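Putative esterase (Bacteroides intestinalis DSM 17393, PDB 5VOL) is a ferulic acid esterase of carbohydrate esterase family 1 that probably cleaves feruloyl esters from arabinoxylan, working together with xylanases. Local coordinates at residues T146-V159 with R206-D218. Numbering follows the deposited sequence.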
loop_
_atom_site.group_PDB
_atom_site.type_symbol
_atom_site.label_atom_id
_atom_site.label_comp_id
_atom_site.label_asym_id
_atom_site.label_seq_id
_atom_site.Cartn_x
_atom_site.Cartn_y
_atom_site.Cartn_z
ATOM N N THR C 146 -17.965 8.972 16.406
ATOM C CA THR C 146 -17.424 8.332 17.588
ATOM C C THR C 146 -18.381 8.441 18.782
ATOM O O THR C 146 -18.656 7.445 19.445
ATOM C CB THR C 146 -16.056 8.941 17.944
ATOM O OG1 THR C 146 -15.121 8.672 16.887
ATOM C CG2 THR C 146 -15.513 8.351 19.224
ATOM N N ASN C 147 -18.904 9.639 19.049
ATOM C CA ASN C 147 -19.774 9.816 20.213
ATOM C C ASN C 147 -21.136 9.147 20.001
ATOM O O ASN C 147 -21.725 8.645 20.948
ATOM C CB ASN C 147 -19.942 11.312 20.558
ATOM C CG ASN C 147 -20.519 11.533 21.960
ATOM O OD1 ASN C 147 -21.485 12.270 22.123
ATOM N ND2 ASN C 147 -19.937 10.880 22.972
ATOM N N TYR C 148 -21.619 9.103 18.764
ATOM C CA TYR C 148 -22.821 8.333 18.458
ATOM C C TYR C 148 -22.600 6.858 18.790
ATOM O O TYR C 148 -23.478 6.178 19.351
ATOM C CB TYR C 148 -23.212 8.451 16.983
ATOM C CG TYR C 148 -24.033 9.663 16.577
ATOM C CD1 TYR C 148 -24.201 10.754 17.420
ATOM C CD2 TYR C 148 -24.646 9.701 15.327
ATOM C CE1 TYR C 148 -24.974 11.874 17.012
ATOM C CE2 TYR C 148 -25.403 10.792 14.915
ATOM C CZ TYR C 148 -25.572 11.871 15.756
ATOM O OH TYR C 148 -26.325 12.939 15.298
ATOM N N GLY C 149 -21.426 6.356 18.415
ATOM C CA GLY C 149 -21.104 4.962 18.668
ATOM C C GLY C 149 -20.965 4.716 20.157
ATOM O O GLY C 149 -21.313 3.651 20.658
ATOM N N GLN C 150 -20.470 5.721 20.869
ATOM C CA GLN C 150 -20.278 5.625 22.304
ATOM C C GLN C 150 -21.623 5.608 23.054
ATOM O O GLN C 150 -21.829 4.803 23.969
ATOM C CB GLN C 150 -19.407 6.785 22.788
ATOM C CG GLN C 150 -17.920 6.671 22.421
ATOM C CD GLN C 150 -17.118 7.874 22.896
ATOM O OE1 GLN C 150 -17.626 8.996 22.908
ATOM N NE2 GLN C 150 -15.864 7.644 23.300
ATOM N N ARG C 151 -22.543 6.486 22.662
ATOM C CA ARG C 151 -23.802 6.612 23.396
ATOM C C ARG C 151 -24.926 5.783 22.762
ATOM O O ARG C 151 -25.978 5.592 23.369
ATOM C CB ARG C 151 -24.209 8.099 23.515
ATOM C CG ARG C 151 -23.406 8.869 24.574
ATOM C CD ARG C 151 -23.839 10.340 24.768
ATOM N NE ARG C 151 -23.580 11.147 23.582
ATOM C CZ ARG C 151 -24.500 11.427 22.665
ATOM N NH1 ARG C 151 -25.740 10.990 22.824
ATOM N NH2 ARG C 151 -24.184 12.159 21.600
ATOM N N HIS C 152 -24.702 5.267 21.555
ATOM C CA HIS C 152 -25.697 4.423 20.899
ATOM C C HIS C 152 -25.107 3.100 20.418
ATOM O O HIS C 152 -25.348 2.680 19.282
ATOM C CB HIS C 152 -26.333 5.150 19.723
ATOM C CG HIS C 152 -27.054 6.400 20.118
ATOM N ND1 HIS C 152 -28.361 6.396 20.558
ATOM C CD2 HIS C 152 -26.648 7.691 20.154
ATOM C CE1 HIS C 152 -28.732 7.633 20.840
ATOM N NE2 HIS C 152 -27.716 8.440 20.605
ATOM N N SER C 153 -24.363 2.442 21.299
ATOM C CA SER C 153 -23.702 1.186 20.956
ATOM C C SER C 153 -24.707 0.097 20.559
ATOM O O SER C 153 -24.345 -0.872 19.881
ATOM C CB SER C 153 -22.836 0.721 22.118
ATOM O OG SER C 153 -23.612 0.463 23.271
ATOM N N ASP C 154 -25.973 0.261 20.937
ATOM C CA ASP C 154 -26.995 -0.699 20.519
ATOM C C ASP C 154 -27.429 -0.460 19.075
ATOM O O ASP C 154 -28.203 -1.234 18.514
ATOM C CB ASP C 154 -28.217 -0.666 21.459
ATOM C CG ASP C 154 -28.919 0.693 21.488
ATOM O OD1 ASP C 154 -28.274 1.737 21.248
ATOM O OD2 ASP C 154 -30.137 0.716 21.778
ATOM N N MET C 155 -26.923 0.608 18.461
ATOM C CA MET C 155 -27.302 0.927 17.086
ATOM C C MET C 155 -26.190 0.636 16.066
ATOM O O MET C 155 -26.472 0.442 14.896
ATOM C CB MET C 155 -27.716 2.397 16.979
ATOM C CG MET C 155 -28.973 2.777 17.801
ATOM S SD MET C 155 -30.460 2.039 17.115
ATOM C CE MET C 155 -30.730 3.005 15.634
ATOM N N PHE C 156 -24.935 0.631 16.504
ATOM C CA PHE C 156 -23.810 0.507 15.567
ATOM C C PHE C 156 -22.849 -0.629 15.903
ATOM O O PHE C 156 -22.465 -0.805 17.059
ATOM C CB PHE C 156 -23.023 1.817 15.517
ATOM C CG PHE C 156 -23.867 3.006 15.173
ATOM C CD1 PHE C 156 -24.206 3.266 13.854
ATOM C CD2 PHE C 156 -24.331 3.853 16.169
ATOM C CE1 PHE C 156 -24.994 4.357 13.526
ATOM C CE2 PHE C 156 -25.125 4.955 15.848
ATOM C CZ PHE C 156 -25.454 5.207 14.526
ATOM N N CYS C 157 -22.438 -1.378 14.880
ATOM C CA CYS C 157 -21.461 -2.449 15.077
ATOM C C CYS C 157 -20.028 -1.951 14.925
ATOM O O CYS C 157 -19.089 -2.576 15.439
ATOM C CB CYS C 157 -21.715 -3.607 14.093
ATOM S SG CYS C 157 -21.477 -3.206 12.348
ATOM N N ALA C 158 -19.855 -0.824 14.227
ATOM C CA ALA C 158 -18.520 -0.341 13.887
ATOM C C ALA C 158 -18.461 1.179 13.709
ATOM O O ALA C 158 -19.380 1.769 13.154
ATOM C CB ALA C 158 -18.032 -1.027 12.611
ATOM N N VAL C 159 -17.352 1.775 14.143
ATOM C CA VAL C 159 -17.077 3.201 13.974
ATOM C C VAL C 159 -15.710 3.404 13.312
ATOM O O VAL C 159 -14.711 2.861 13.772
ATOM C CB VAL C 159 -17.089 3.952 15.325
ATOM C CG1 VAL C 159 -16.714 5.432 15.129
ATOM C CG2 VAL C 159 -18.462 3.828 16.007
ATOM N N ARG C 206 -19.620 0.501 31.334
ATOM C CA ARG C 206 -19.470 1.288 30.119
ATOM C C ARG C 206 -18.427 0.653 29.200
ATOM O O ARG C 206 -18.653 0.523 28.003
ATOM C CB ARG C 206 -19.093 2.721 30.447
ATOM C CG ARG C 206 -18.774 3.543 29.219
ATOM C CD ARG C 206 -18.554 4.991 29.582
ATOM N NE ARG C 206 -19.827 5.678 29.789
ATOM C CZ ARG C 206 -19.918 6.963 30.088
ATOM N NH1 ARG C 206 -18.808 7.681 30.214
ATOM N NH2 ARG C 206 -21.112 7.524 30.264
ATOM N N LYS C 207 -17.301 0.245 29.779
ATOM C CA LYS C 207 -16.254 -0.444 29.038
ATOM C C LYS C 207 -16.777 -1.664 28.286
ATOM O O LYS C 207 -16.426 -1.868 27.127
ATOM C CB LYS C 207 -15.128 -0.855 29.979
ATOM C CG LYS C 207 -14.444 0.324 30.628
ATOM C CD LYS C 207 -13.353 -0.138 31.556
ATOM C CE LYS C 207 -12.694 1.019 32.265
ATOM N NZ LYS C 207 -11.714 0.499 33.257
ATOM N N ALA C 208 -17.631 -2.455 28.932
ATOM C CA ALA C 208 -18.232 -3.618 28.287
ATOM C C ALA C 208 -19.096 -3.214 27.109
ATOM O O ALA C 208 -19.096 -3.883 26.068
ATOM C CB ALA C 208 -19.068 -4.431 29.293
ATOM N N ASP C 209 -19.854 -2.132 27.276
ATOM C CA ASP C 209 -20.653 -1.609 26.175
ATOM C C ASP C 209 -19.767 -1.180 25.002
ATOM O O ASP C 209 -20.072 -1.465 23.849
ATOM C CB ASP C 209 -21.497 -0.428 26.633
ATOM C CG ASP C 209 -22.896 -0.829 27.008
ATOM O OD1 ASP C 209 -23.132 -2.040 27.219
ATOM O OD2 ASP C 209 -23.765 0.069 27.101
ATOM N N LEU C 210 -18.677 -0.490 25.307
ATOM C CA LEU C 210 -17.768 0.002 24.272
ATOM C C LEU C 210 -17.102 -1.143 23.490
ATOM O O LEU C 210 -16.898 -1.037 22.282
ATOM C CB LEU C 210 -16.715 0.907 24.899
ATOM C CG LEU C 210 -17.278 2.223 25.462
ATOM C CD1 LEU C 210 -16.194 3.056 26.079
ATOM C CD2 LEU C 210 -18.019 3.009 24.383
ATOM N N ARG C 211 -16.791 -2.240 24.178
ATOM C CA ARG C 211 -16.192 -3.422 23.538
ATOM C C ARG C 211 -17.149 -4.144 22.578
ATOM O O ARG C 211 -16.718 -5.001 21.808
ATOM C CB ARG C 211 -15.700 -4.407 24.596
ATOM C CG ARG C 211 -14.698 -3.821 25.557
ATOM C CD ARG C 211 -14.374 -4.762 26.720
ATOM N NE ARG C 211 -13.330 -4.195 27.575
ATOM C CZ ARG C 211 -13.408 -4.114 28.898
ATOM N NH1 ARG C 211 -14.478 -4.572 29.525
ATOM N NH2 ARG C 211 -12.413 -3.583 29.595
ATOM N N SER C 212 -18.436 -3.806 22.602
ATOM C CA SER C 212 -19.370 -4.438 21.666
ATOM C C SER C 212 -19.329 -3.756 20.301
ATOM O O SER C 212 -20.016 -4.163 19.358
ATOM C CB SER C 212 -20.803 -4.413 22.213
ATOM O OG SER C 212 -21.264 -3.077 22.269
ATOM N N VAL C 213 -18.516 -2.715 20.199
ATOM C CA VAL C 213 -18.366 -1.973 18.957
ATOM C C VAL C 213 -16.932 -2.121 18.433
ATOM O O VAL C 213 -15.984 -2.136 19.210
ATOM C CB VAL C 213 -18.728 -0.469 19.171
ATOM C CG1 VAL C 213 -18.558 0.329 17.887
ATOM C CG2 VAL C 213 -20.180 -0.341 19.693
ATOM N N ALA C 214 -16.780 -2.247 17.118
ATOM C CA ALA C 214 -15.456 -2.264 16.508
ATOM C C ALA C 214 -15.032 -0.833 16.201
ATOM O O ALA C 214 -15.801 -0.100 15.591
ATOM C CB ALA C 214 -15.459 -3.104 15.227
ATOM N N TRP C 215 -13.822 -0.456 16.609
ATOM C CA TRP C 215 -13.332 0.919 16.455
ATOM C C TRP C 215 -12.083 1.021 15.580
ATOM O O TRP C 215 -11.162 0.220 15.707
ATOM C CB TRP C 215 -13.018 1.529 17.825
ATOM C CG TRP C 215 -14.123 1.403 18.833
ATOM C CD1 TRP C 215 -14.353 0.346 19.662
ATOM C CD2 TRP C 215 -15.129 2.386 19.147
ATOM N NE1 TRP C 215 -15.435 0.602 20.467
ATOM C CE2 TRP C 215 -15.935 1.843 20.169
ATOM C CE3 TRP C 215 -15.421 3.663 18.661
ATOM C CZ2 TRP C 215 -17.029 2.532 20.715
ATOM C CZ3 TRP C 215 -16.511 4.356 19.209
ATOM C CH2 TRP C 215 -17.303 3.778 20.220
ATOM N N PHE C 216 -12.049 2.023 14.710
ATOM C CA PHE C 216 -10.885 2.280 13.857
ATOM C C PHE C 216 -10.623 3.789 13.874
ATOM O O PHE C 216 -11.494 4.570 13.503
ATOM C CB PHE C 216 -11.147 1.773 12.431
ATOM C CG PHE C 216 -9.900 1.489 11.621
ATOM C CD1 PHE C 216 -9.006 2.505 11.293
ATOM C CD2 PHE C 216 -9.643 0.198 11.157
ATOM C CE1 PHE C 216 -7.870 2.246 10.528
ATOM C CE2 PHE C 216 -8.513 -0.075 10.391
ATOM C CZ PHE C 216 -7.611 0.948 10.078
ATOM N N VAL C 217 -9.441 4.191 14.329
ATOM C CA VAL C 217 -9.061 5.601 14.392
ATOM C C VAL C 217 -7.904 5.890 13.433
ATOM O O VAL C 217 -6.850 5.244 13.495
ATOM C CB VAL C 217 -8.683 5.993 15.824
ATOM C CG1 VAL C 217 -8.170 7.432 15.879
ATOM C CG2 VAL C 217 -9.906 5.792 16.742
ATOM N N ASP C 218 -8.101 6.870 12.555
ATOM C CA ASP C 218 -7.187 7.127 11.434
ATOM C C ASP C 218 -6.922 8.629 11.326
ATOM O O ASP C 218 -7.843 9.373 11.002
ATOM C CB ASP C 218 -7.822 6.587 10.146
ATOM C CG ASP C 218 -6.934 6.698 8.931
ATOM O OD1 ASP C 218 -5.716 6.955 9.054
ATOM O OD2 ASP C 218 -7.481 6.488 7.825
HETATM O O HOH W 1 -19.097 -4.999 16.518
#
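The indole of Trp215 meets helix 140-151 with its benzo rim: Thr146 O and Gln150 N lie in the ring plane at the edge, Thr146 O 3.8 Å from Trp215 CZ3. Val213 CG1 sits over one face, offset toward the rim. Gln150 CG, at 3.7 Å from Trp215 CH2, and Val159 CB come in obliquely, and the Gln150 amide is turned 67° from the ring. With CG beside its own backbone N (chi1 -51°), Trp215 swings its indole back toward the type I turn Leu210 to Val213, where NE1 donates a nearly straight 2.8 Å bond to Leu210 O. That carbonyl also accepts from Val213 N, on the opposite face of its plane; the bond thus fixes the ring's rotation and ties strand to turn. The Gln150 amide is held from beyond the ring: OE1 accepts from Asn147 ND2, and NE2 bonds Cys195.

In Val213, CG1 lies anti to the backbone N (chi1 179°) and meets Val159 CG2, while CG2, beside that N, packs on Ser153 CB, 3.5 Å from Phe156 O. Gly149, with no side chain, brings its carbonyl carbon 3.8 Å from Trp215 CH2. Alongside, the two chains run parallel, pairing Ala158 with Ala214 and Val159 with Trp215: Ala214 N bonds Cys157 O at 2.9 Å, Val159 N bonds Ala214 O, and Phe216 N bonds Val159 O. A water donates to both Cys157 O and Ser212 O, bridging the chains just before the strands begin.

Strands 158-162 and 214-218 are adjacent in the central sheet, with Val159 and Trp215 on the face that carries helix 140-151. This helix follows a probable GxSxG nucleophile elbow at Ser139, so the contact packs the elbow helix onto parallel strands as in the alpha/beta-hydrolase fold.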